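Local coordinates for structural polyprotein, VP2 (PDB 5CDD) that probably serves as a structural building block of the capsid of a honeybee virus, where it forms part of a pentamer of coat proteins, at residues F68-C73 / Q142-L147; L51-L56 / T151-Q156; S4-L9 / S186-V191. All coordinates share one frame; numbering follows the deposited sequence.

Contact 1: residues F68-C73 / Q142-L147; sequences FKYLRC and QEAYDL
Phe68 meets Leu147 with its CB rather than its ring: CB lies 3.8 Å from Leu147 CD1, while the ring leads off towards Ile5 of helix 2-9. Lys69 works twice. Its O accepts the bond from Leu147 N (2.9 Å), and its side chain, bent at chi2 (62°), brings NZ to 3.0 Å from Asp146 OD2. This salt bridge enters on the syn side of the carboxylate; the bond from NZ to OD1 is weak, and OD1 also takes Thr149 N. Tyr70 forms a non-hydrogen-bonded antiparallel pair with Asp146, its ring steeply turned against the carboxylate, and its CB rests 3.7 Å from Ala144 CB. Leu71 and Tyr145 are the hydrogen-bonded pair, Leu71 N to Tyr145 O at 2.9 Å and Tyr145 N to Leu71 O at 2.7 Å. Leu71 CB also packs against Leu147 CD2 (3.5 Å). The extended chain of Arg72 sets NH1 for a weak bond to Glu143 O at the guanidinium edge, while the Glu143 carboxylate pairs with Arg152 of a neighbouring subunit. Leu71 and Leu147 thus make an oily patch that also takes in Leu56, whereas Lys69 and Asp146 bury a matched pair of charges, which probably keeps Asp146 ionised.

Contact 2: residues L51-L56 / T151-Q156; sequences LPSTVL and TEDFVQ
Asp153 grips Ser53 with both carboxylate oxygens. Its OD1 takes Ser53 N at 2.8 Å along a fairly straight N-H (162°), and its OD2 is hydrogen-bonded to Ser53 OG at 2.6 Å; the same hydroxyl also bonds Thr50 O. Both Ser53 atoms come in on the syn side, each lifted somewhat out of the carboxylate plane, and the two bonds together fix the rotation of the acid. Ser53 reaches this position because OG sits between its backbone N and carbonyl carbon (chi1 67°), the crowded position, which turns it to the same acid as its own N-H. Thr50 OG1 adds a weak bond to OD2. Two residues earlier than Ser53, Leu51 N gives a bond of 2.9 Å to Val155 O, meeting that carbonyl almost head-on, and Leu51 CB lies 3.6 Å from Val155 CG1. Between these polar points comes Pro52, entered through a cis peptide. Its CD sits over one face of the Phe154 ring, 3.9 Å from the centroid and displaced from the ring centre, a CH-pi contact in which the two side chains are roughly perpendicular. Tyr138 meets Phe154 in a T-shaped stack. Two residues of one strand, Phe154 and Val155, stand opposite the single residue Leu51, which makes a classic beta bulge, here where strand 47-51 runs into helix 53-57 beside strand 155-161 in the four-stranded sheet, consistent with the jelly-roll fold of picornavirus-like capsid proteins.

Contact 3: residues S4-L9 / S186-V191; sequences SIIQFL and SNISLV
Ile188 points toward helix 4-9 and wedges between Ile6 and Leu9. Its CG1 stands anti to the carbonyl carbon (chi1 -50°) and the chain then runs extended, which carries CD1 deep against the helix: CD1 lies 3.4 Å from Leu9 CB and 3.5 Å from Ile6 CG2, close beside the backbone O of Ile6 as well. Ile6 and Ile188 lie alongside each other, running opposite ways, and the Ile6 branch methyl CG2 also reaches Ile188 CB at 3.6 Å. Leu9 instead meets Ile188 at a slant, its CD1 coming 4.0 Å from the branch methyl CG2 of Ile188. Two residues further along the strand, Leu190 points to the same side, and its CD2 touches Ile5 CG2 at 3.7 Å, the one side chain lying nearly square across the other. A looser approach, 4.5 Å from Leu9 CD1 to Leu190 CD2, joins the two halves. The axes of helix 4-9 and strand 188-191 pass at 9.3 Å, their directions 136° apart. Leu65 lies against both Leu9 and Leu190, while Leu71 of strand 68-81 lies against Ile188 from beside it. No hydrogen bond joins the two segments; the backbone of Leu9 bonds instead to Leu185, just before segment 186-191. What holds the helix to strand 188-191 is therefore apolar: methyl groups of branched side chains fitted together, with Ile188 as the wedge, in a contact that is partly buried.

Overall arrangement
From the N terminus, helix 2-9 is tied by contact 3 to strand 188-193, closing a loop over nearly the whole chain. Contact 2 is nested within it, joining 51-56 to 151-156, and contact 1 is nested in turn, joining 68-73 to 142-147; none cross. Contacts 1 and 2 touch, through Glu152 OE2 at Asp146 N and through the Tyr145 ring against Leu56 and Glu152. Contacts 1 and 3 share a sheet, in which strands 68-81 and 188-193 are neighbours, paired through Arg72 and Ser189. Contacts 2 and 3 do not touch. Contact 1 pairs two strands of the five-stranded sheet, contact 3 sets the N-terminal helix on that sheet, and contact 2 closes the edge of the four-stranded sheet.

Contact 1: residues F68-C73 / Q142-L147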
loop_
_atom_site.group_PDB
_atom_site.type_symbol
_atom_site.label_atom_id
_atom_site.label_comp_id
_atom_site.label_asym_id
_atom_site.label_seq_id
_atom_site.Cartn_x
_atom_site.Cartn_y
_atom_site.Cartn_z
ATOM N N PHE C 68 -5.221 -50.804 -39.299
ATOM C CA PHE C 68 -5.211 -49.537 -38.578
ATOM C C PHE C 68 -5.467 -49.867 -37.113
ATOM O O PHE C 68 -6.224 -50.785 -36.804
ATOM C CB PHE C 68 -6.287 -48.598 -39.113
ATOM C CG PHE C 68 -5.796 -47.673 -40.185
ATOM C CD1 PHE C 68 -4.815 -46.728 -39.907
ATOM C CD2 PHE C 68 -6.313 -47.744 -41.472
ATOM C CE1 PHE C 68 -4.354 -45.864 -40.897
ATOM C CE2 PHE C 68 -5.859 -46.884 -42.471
ATOM C CZ PHE C 68 -4.878 -45.942 -42.181
ATOM N N LYS C 69 -4.842 -49.120 -36.211
ATOM C CA LYS C 69 -4.985 -49.398 -34.788
ATOM C C LYS C 69 -6.038 -48.602 -34.023
ATOM O O LYS C 69 -6.859 -49.185 -33.313
ATOM C CB LYS C 69 -3.627 -49.232 -34.101
ATOM C CG LYS C 69 -3.626 -49.559 -32.618
ATOM C CD LYS C 69 -3.995 -51.007 -32.372
ATOM C CE LYS C 69 -3.891 -51.353 -30.902
ATOM N NZ LYS C 69 -4.210 -52.782 -30.658
ATOM N N TYR C 70 -6.022 -47.280 -34.160
ATOM C CA TYR C 70 -6.970 -46.444 -33.429
ATOM C C TYR C 70 -7.942 -45.635 -34.275
ATOM O O TYR C 70 -7.592 -45.121 -35.336
ATOM C CB TYR C 70 -6.208 -45.500 -32.498
ATOM C CG TYR C 70 -5.351 -46.219 -31.485
ATOM C CD1 TYR C 70 -5.925 -47.027 -30.504
ATOM C CD2 TYR C 70 -3.962 -46.102 -31.513
ATOM C CE1 TYR C 70 -5.136 -47.704 -29.574
ATOM C CE2 TYR C 70 -3.162 -46.774 -30.590
ATOM C CZ TYR C 70 -3.756 -47.572 -29.624
ATOM O OH TYR C 70 -2.970 -48.237 -28.712
ATOM N N LEU C 71 -9.167 -45.519 -33.774
ATOM C CA LEU C 71 -10.219 -44.774 -34.449
ATOM C C LEU C 71 -10.918 -43.842 -33.470
ATOM O O LEU C 71 -11.077 -44.164 -32.293
ATOM C CB LEU C 71 -11.248 -45.736 -35.047
ATOM C CG LEU C 71 -12.509 -45.106 -35.646
ATOM C CD1 LEU C 71 -12.149 -44.274 -36.868
ATOM C CD2 LEU C 71 -13.490 -46.197 -36.021
ATOM N N ARG C 72 -11.326 -42.681 -33.968
ATOM C CA ARG C 72 -12.033 -41.691 -33.166
ATOM C C ARG C 72 -13.116 -41.155 -34.093
ATOM O O ARG C 72 -12.822 -40.777 -35.225
ATOM C CB ARG C 72 -11.086 -40.563 -32.753
ATOM C CG ARG C 72 -11.666 -39.618 -31.720
ATOM C CD ARG C 72 -10.834 -38.355 -31.597
ATOM N NE ARG C 72 -11.358 -37.464 -30.566
ATOM C CZ ARG C 72 -11.239 -37.679 -29.258
ATOM N NH1 ARG C 72 -10.606 -38.760 -28.817
ATOM N NH2 ARG C 72 -11.758 -36.820 -28.390
ATOM N N CYS C 73 -14.363 -41.123 -33.633
ATOM C CA CYS C 73 -15.438 -40.649 -34.497
ATOM C C CYS C 73 -16.790 -40.479 -33.815
ATOM O O CYS C 73 -17.005 -40.941 -32.694
ATOM C CB CYS C 73 -15.616 -41.626 -35.657
ATOM S SG CYS C 73 -16.101 -43.288 -35.101
ATOM N N GLN C 142 -11.761 -43.004 -23.478
ATOM C CA GLN C 142 -10.400 -43.244 -23.929
ATOM C C GLN C 142 -10.080 -42.298 -25.078
ATOM O O GLN C 142 -10.982 -41.786 -25.738
ATOM C CB GLN C 142 -10.248 -44.689 -24.390
ATOM C CG GLN C 142 -10.527 -45.704 -23.306
ATOM C CD GLN C 142 -10.365 -47.121 -23.795
ATOM O OE1 GLN C 142 -11.089 -47.567 -24.683
ATOM N NE2 GLN C 142 -9.409 -47.841 -23.220
ATOM N N GLU C 143 -8.794 -42.071 -25.318
ATOM C CA GLU C 143 -8.368 -41.171 -26.380
ATOM C C GLU C 143 -8.767 -41.671 -27.764
ATOM O O GLU C 143 -8.857 -40.888 -28.715
ATOM C CB GLU C 143 -6.855 -40.968 -26.316
ATOM C CG GLU C 143 -6.352 -40.384 -24.999
ATOM C CD GLU C 143 -7.100 -39.126 -24.580
ATOM O OE1 GLU C 143 -8.199 -39.247 -23.993
ATOM O OE2 GLU C 143 -6.592 -38.014 -24.844
ATOM N N ALA C 144 -9.006 -42.975 -27.875
ATOM C CA ALA C 144 -9.398 -43.573 -29.145
ATOM C C ALA C 144 -9.946 -44.985 -28.968
ATOM O O ALA C 144 -9.772 -45.612 -27.921
ATOM C CB ALA C 144 -8.216 -43.590 -30.101
ATOM N N TYR C 145 -10.612 -45.473 -30.009
ATOM C CA TYR C 145 -11.200 -46.807 -30.019
ATOM C C TYR C 145 -10.209 -47.794 -30.632
ATOM O O TYR C 145 -9.682 -47.558 -31.719
ATOM C CB TYR C 145 -12.494 -46.779 -30.842
ATOM C CG TYR C 145 -13.194 -48.113 -30.994
ATOM C CD1 TYR C 145 -13.766 -48.756 -29.896
ATOM C CD2 TYR C 145 -13.296 -48.727 -32.242
ATOM C CE1 TYR C 145 -14.424 -49.978 -30.040
ATOM C CE2 TYR C 145 -13.949 -49.946 -32.396
ATOM C CZ TYR C 145 -14.510 -50.565 -31.292
ATOM O OH TYR C 145 -15.156 -51.770 -31.442
ATOM N N ASP C 146 -9.948 -48.896 -29.934
ATOM C CA ASP C 146 -9.023 -49.907 -30.431
ATOM C C ASP C 146 -9.722 -50.759 -31.486
ATOM O O ASP C 146 -10.601 -51.561 -31.165
ATOM C CB ASP C 146 -8.551 -50.802 -29.285
ATOM C CG ASP C 146 -7.350 -51.644 -29.661
ATOM O OD1 ASP C 146 -7.419 -52.363 -30.682
ATOM O OD2 ASP C 146 -6.338 -51.587 -28.933
ATOM N N LEU C 147 -9.326 -50.585 -32.743
ATOM C CA LEU C 147 -9.924 -51.325 -33.846
ATOM C C LEU C 147 -9.582 -52.811 -33.835
ATOM O O LEU C 147 -10.401 -53.645 -34.207
ATOM C CB LEU C 147 -9.493 -50.709 -35.183
ATOM C CG LEU C 147 -9.905 -49.258 -35.450
ATOM C CD1 LEU C 147 -9.203 -48.758 -36.695
ATOM C CD2 LEU C 147 -11.413 -49.156 -35.605
#

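Contact 2: residues L51-L56 / T151-Q156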
loop_
_atom_site.group_PDB
_atom_site.type_symbol
_atom_site.label_atom_id
_atom_site.label_comp_id
_atom_site.label_asym_id
_atom_site.label_seq_id
_atom_site.Cartn_x
_atom_site.Cartn_y
_atom_site.Cartn_z
ATOM N N LEU C 51 -22.708 -49.556 -30.447
ATOM C CA LEU C 51 -21.805 -48.778 -31.283
ATOM C C LEU C 51 -20.424 -48.622 -30.660
ATOM O O LEU C 51 -20.269 -48.714 -29.442
ATOM C CB LEU C 51 -22.423 -47.412 -31.549
ATOM C CG LEU C 51 -23.777 -47.489 -32.245
ATOM C CD1 LEU C 51 -24.486 -46.156 -32.172
ATOM C CD2 LEU C 51 -23.573 -47.902 -33.689
ATOM N N PRO C 52 -19.404 -48.348 -31.487
ATOM C CA PRO C 52 -19.489 -48.178 -32.940
ATOM C C PRO C 52 -19.299 -49.448 -33.768
ATOM O O PRO C 52 -19.358 -49.395 -34.995
ATOM C CB PRO C 52 -18.393 -47.164 -33.211
ATOM C CG PRO C 52 -17.302 -47.649 -32.289
ATOM C CD PRO C 52 -18.083 -47.914 -30.992
ATOM N N SER C 53 -19.074 -50.582 -33.110
ATOM C CA SER C 53 -18.864 -51.830 -33.830
ATOM C C SER C 53 -19.979 -52.175 -34.808
ATOM O O SER C 53 -19.718 -52.724 -35.875
ATOM C CB SER C 53 -18.678 -52.992 -32.850
ATOM O OG SER C 53 -19.870 -53.252 -32.125
ATOM N N THR C 54 -21.219 -51.860 -34.456
ATOM C CA THR C 54 -22.344 -52.164 -35.331
ATOM C C THR C 54 -22.213 -51.534 -36.711
ATOM O O THR C 54 -22.500 -52.170 -37.727
ATOM C CB THR C 54 -23.679 -51.689 -34.712
ATOM O OG1 THR C 54 -23.968 -52.457 -33.538
ATOM C CG2 THR C 54 -24.818 -51.857 -35.699
ATOM N N VAL C 55 -21.787 -50.278 -36.747
ATOM C CA VAL C 55 -21.638 -49.574 -38.014
ATOM C C VAL C 55 -20.322 -49.953 -38.696
ATOM O O VAL C 55 -20.222 -49.939 -39.924
ATOM C CB VAL C 55 -21.703 -48.042 -37.811
ATOM C CG1 VAL C 55 -20.568 -47.592 -36.925
ATOM C CG2 VAL C 55 -21.653 -47.324 -39.153
ATOM N N LEU C 56 -19.312 -50.300 -37.906
ATOM C CA LEU C 56 -18.038 -50.695 -38.492
ATOM C C LEU C 56 -18.193 -52.056 -39.178
ATOM O O LEU C 56 -17.314 -52.476 -39.925
ATOM C CB LEU C 56 -16.928 -50.771 -37.431
ATOM C CG LEU C 56 -16.427 -49.497 -36.738
ATOM C CD1 LEU C 56 -15.371 -49.888 -35.708
ATOM C CD2 LEU C 56 -15.838 -48.514 -37.748
ATOM N N THR C 151 -13.353 -54.560 -28.311
ATOM C CA THR C 151 -14.135 -54.880 -27.117
ATOM C C THR C 151 -14.439 -53.595 -26.372
ATOM O O THR C 151 -14.810 -53.602 -25.197
ATOM C CB THR C 151 -13.371 -55.809 -26.167
ATOM O OG1 THR C 151 -12.136 -55.194 -25.772
ATOM C CG2 THR C 151 -13.098 -57.139 -26.846
ATOM N N GLU C 152 -14.307 -52.483 -27.079
ATOM C CA GLU C 152 -14.511 -51.188 -26.466
ATOM C C GLU C 152 -15.729 -50.374 -26.906
ATOM O O GLU C 152 -15.658 -49.149 -26.919
ATOM C CB GLU C 152 -13.245 -50.350 -26.669
ATOM C CG GLU C 152 -11.977 -50.982 -26.105
ATOM C CD GLU C 152 -10.722 -50.185 -26.438
ATOM O OE1 GLU C 152 -9.618 -50.627 -26.051
ATOM O OE2 GLU C 152 -10.840 -49.124 -27.088
ATOM N N ASP C 153 -16.839 -51.017 -27.258
ATOM C CA ASP C 153 -18.002 -50.231 -27.659
ATOM C C ASP C 153 -18.349 -49.302 -26.504
ATOM O O ASP C 153 -18.576 -49.749 -25.380
ATOM C CB ASP C 153 -19.191 -51.124 -28.009
ATOM C CG ASP C 153 -19.076 -51.723 -29.398
ATOM O OD1 ASP C 153 -18.660 -51.009 -30.334
ATOM O OD2 ASP C 153 -19.416 -52.911 -29.562
ATOM N N PHE C 154 -18.380 -48.005 -26.790
ATOM C CA PHE C 154 -18.641 -46.999 -25.769
ATOM C C PHE C 154 -20.044 -46.398 -25.696
ATOM O O PHE C 154 -20.309 -45.562 -24.833
ATOM C CB PHE C 154 -17.621 -45.875 -25.925
ATOM C CG PHE C 154 -17.501 -45.364 -27.327
ATOM C CD1 PHE C 154 -18.479 -44.539 -27.872
ATOM C CD2 PHE C 154 -16.418 -45.729 -28.116
ATOM C CE1 PHE C 154 -18.378 -44.082 -29.188
ATOM C CE2 PHE C 154 -16.306 -45.280 -29.429
ATOM C CZ PHE C 154 -17.288 -44.455 -29.967
ATOM N N VAL C 155 -20.946 -46.804 -26.579
ATOM C CA VAL C 155 -22.293 -46.247 -26.537
ATOM C C VAL C 155 -23.345 -47.220 -27.053
ATOM O O VAL C 155 -23.113 -47.951 -28.016
ATOM C CB VAL C 155 -22.365 -44.927 -27.345
ATOM C CG1 VAL C 155 -21.998 -45.178 -28.794
ATOM C CG2 VAL C 155 -23.754 -44.323 -27.238
ATOM N N GLN C 156 -24.500 -47.228 -26.394
ATOM C CA GLN C 156 -25.605 -48.100 -26.775
ATOM C C GLN C 156 -26.757 -47.269 -27.321
ATOM O O GLN C 156 -27.147 -46.268 -26.721
ATOM C CB GLN C 156 -26.093 -48.903 -25.567
ATOM C CG GLN C 156 -25.026 -49.762 -24.919
ATOM C CD GLN C 156 -24.377 -50.707 -25.903
ATOM O OE1 GLN C 156 -25.054 -51.496 -26.561
ATOM N NE2 GLN C 156 -23.055 -50.635 -26.011
#

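Contact 3: residues S4-L9 / S186-V191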
loop_
_atom_site.group_PDB
_atom_site.type_symbol
_atom_site.label_atom_id
_atom_site.label_comp_id
_atom_site.label_asym_id
_atom_site.label_seq_id
_atom_site.Cartn_x
_atom_site.Cartn_y
_atom_site.Cartn_z
ATOM N N SER C 4 -9.495 -41.273 -48.651
ATOM C CA SER C 4 -10.490 -42.044 -49.390
ATOM C C SER C 4 -11.162 -43.047 -48.455
ATOM O O SER C 4 -12.330 -43.391 -48.632
ATOM C CB SER C 4 -9.830 -42.772 -50.566
ATOM O OG SER C 4 -8.777 -43.605 -50.120
ATOM N N ILE C 5 -10.416 -43.508 -47.454
ATOM C CA ILE C 5 -10.944 -44.458 -46.482
ATOM C C ILE C 5 -11.957 -43.760 -45.582
ATOM O O ILE C 5 -13.028 -44.296 -45.300
ATOM C CB ILE C 5 -9.828 -45.034 -45.589
ATOM C CG1 ILE C 5 -8.883 -45.894 -46.427
ATOM C CG2 ILE C 5 -10.434 -45.851 -44.458
ATOM C CD1 ILE C 5 -7.761 -46.523 -45.629
ATOM N N ILE C 6 -11.604 -42.563 -45.131
ATOM C CA ILE C 6 -12.481 -41.785 -44.268
ATOM C C ILE C 6 -13.762 -41.430 -45.013
ATOM O O ILE C 6 -14.843 -41.401 -44.425
ATOM C CB ILE C 6 -11.776 -40.499 -43.779
ATOM C CG1 ILE C 6 -10.612 -40.880 -42.857
ATOM C CG2 ILE C 6 -12.762 -39.601 -43.045
ATOM C CD1 ILE C 6 -9.830 -39.705 -42.325
ATOM N N GLN C 7 -13.639 -41.169 -46.309
ATOM C CA GLN C 7 -14.802 -40.842 -47.125
ATOM C C GLN C 7 -15.737 -42.043 -47.196
ATOM O O GLN C 7 -16.959 -41.897 -47.153
ATOM C CB GLN C 7 -14.370 -40.452 -48.538
ATOM C CG GLN C 7 -13.855 -39.034 -48.665
ATOM C CD GLN C 7 -14.857 -38.012 -48.160
ATOM O OE1 GLN C 7 -14.928 -37.732 -46.962
ATOM N NE2 GLN C 7 -15.650 -37.461 -49.072
ATOM N N PHE C 8 -15.149 -43.230 -47.303
ATOM C CA PHE C 8 -15.909 -44.471 -47.383
ATOM C C PHE C 8 -16.615 -44.767 -46.066
ATOM O O PHE C 8 -17.698 -45.352 -46.049
ATOM C CB PHE C 8 -14.969 -45.624 -47.756
ATOM C CG PHE C 8 -15.655 -46.957 -47.890
ATOM C CD1 PHE C 8 -15.905 -47.748 -46.772
ATOM C CD2 PHE C 8 -16.050 -47.422 -49.139
ATOM C CE1 PHE C 8 -16.538 -48.985 -46.898
ATOM C CE2 PHE C 8 -16.681 -48.653 -49.274
ATOM C CZ PHE C 8 -16.925 -49.436 -48.152
ATOM N N LEU C 9 -16.000 -44.359 -44.961
ATOM C CA LEU C 9 -16.577 -44.586 -43.644
ATOM C C LEU C 9 -17.747 -43.644 -43.384
ATOM O O LEU C 9 -18.550 -43.877 -42.480
ATOM C CB LEU C 9 -15.515 -44.400 -42.561
ATOM C CG LEU C 9 -14.333 -45.372 -42.596
ATOM C CD1 LEU C 9 -13.366 -45.032 -41.479
ATOM C CD2 LEU C 9 -14.830 -46.801 -42.452
ATOM N N SER C 186 -18.608 -39.817 -38.785
ATOM C CA SER C 186 -18.204 -38.446 -39.075
ATOM C C SER C 186 -17.141 -38.078 -38.041
ATOM O O SER C 186 -17.023 -38.749 -37.015
ATOM C CB SER C 186 -19.400 -37.497 -38.976
ATOM O OG SER C 186 -19.950 -37.489 -37.672
ATOM N N ASN C 187 -16.365 -37.031 -38.307
ATOM C CA ASN C 187 -15.305 -36.620 -37.387
ATOM C C ASN C 187 -14.299 -37.744 -37.219
ATOM O O ASN C 187 -13.708 -37.911 -36.152
ATOM C CB ASN C 187 -15.887 -36.265 -36.022
ATOM C CG ASN C 187 -15.993 -34.782 -35.814
ATOM O OD1 ASN C 187 -16.628 -34.081 -36.599
ATOM N ND2 ASN C 187 -15.364 -34.286 -34.754
ATOM N N ILE C 188 -14.107 -38.503 -38.289
ATOM C CA ILE C 188 -13.205 -39.640 -38.273
ATOM C C ILE C 188 -11.736 -39.297 -38.090
ATOM O O ILE C 188 -11.213 -38.364 -38.703
ATOM C CB ILE C 188 -13.345 -40.465 -39.555
ATOM C CG1 ILE C 188 -14.821 -40.777 -39.803
ATOM C CG2 ILE C 188 -12.537 -41.749 -39.427
ATOM C CD1 ILE C 188 -15.093 -41.350 -41.159
ATOM N N SER C 189 -11.084 -40.075 -37.234
ATOM C CA SER C 189 -9.666 -39.925 -36.943
ATOM C C SER C 189 -9.091 -41.343 -37.000
ATOM O O SER C 189 -9.389 -42.173 -36.141
ATOM C CB SER C 189 -9.471 -39.332 -35.550
ATOM O OG SER C 189 -8.099 -39.146 -35.270
ATOM N N LEU C 190 -8.278 -41.618 -38.015
ATOM C CA LEU C 190 -7.697 -42.949 -38.207
ATOM C C LEU C 190 -6.170 -42.900 -38.138
ATOM O O LEU C 190 -5.535 -42.323 -39.014
ATOM C CB LEU C 190 -8.153 -43.483 -39.566
ATOM C CG LEU C 190 -8.251 -44.981 -39.831
ATOM C CD1 LEU C 190 -9.087 -45.675 -38.765
ATOM C CD2 LEU C 190 -8.889 -45.169 -41.197
ATOM N N VAL C 191 -5.567 -43.626 -37.276
ATOM C CA VAL C 191 -4.260 -43.603 -37.116
ATOM C C VAL C 191 -3.561 -44.712 -36.614
ATOM O O VAL C 191 -4.007 -45.280 -35.990
ATOM C CB VAL C 191 -3.845 -42.585 -36.185
ATOM C CG1 VAL C 191 -4.324 -41.385 -36.537
ATOM C CG2 VAL C 191 -4.356 -42.616 -34.896
#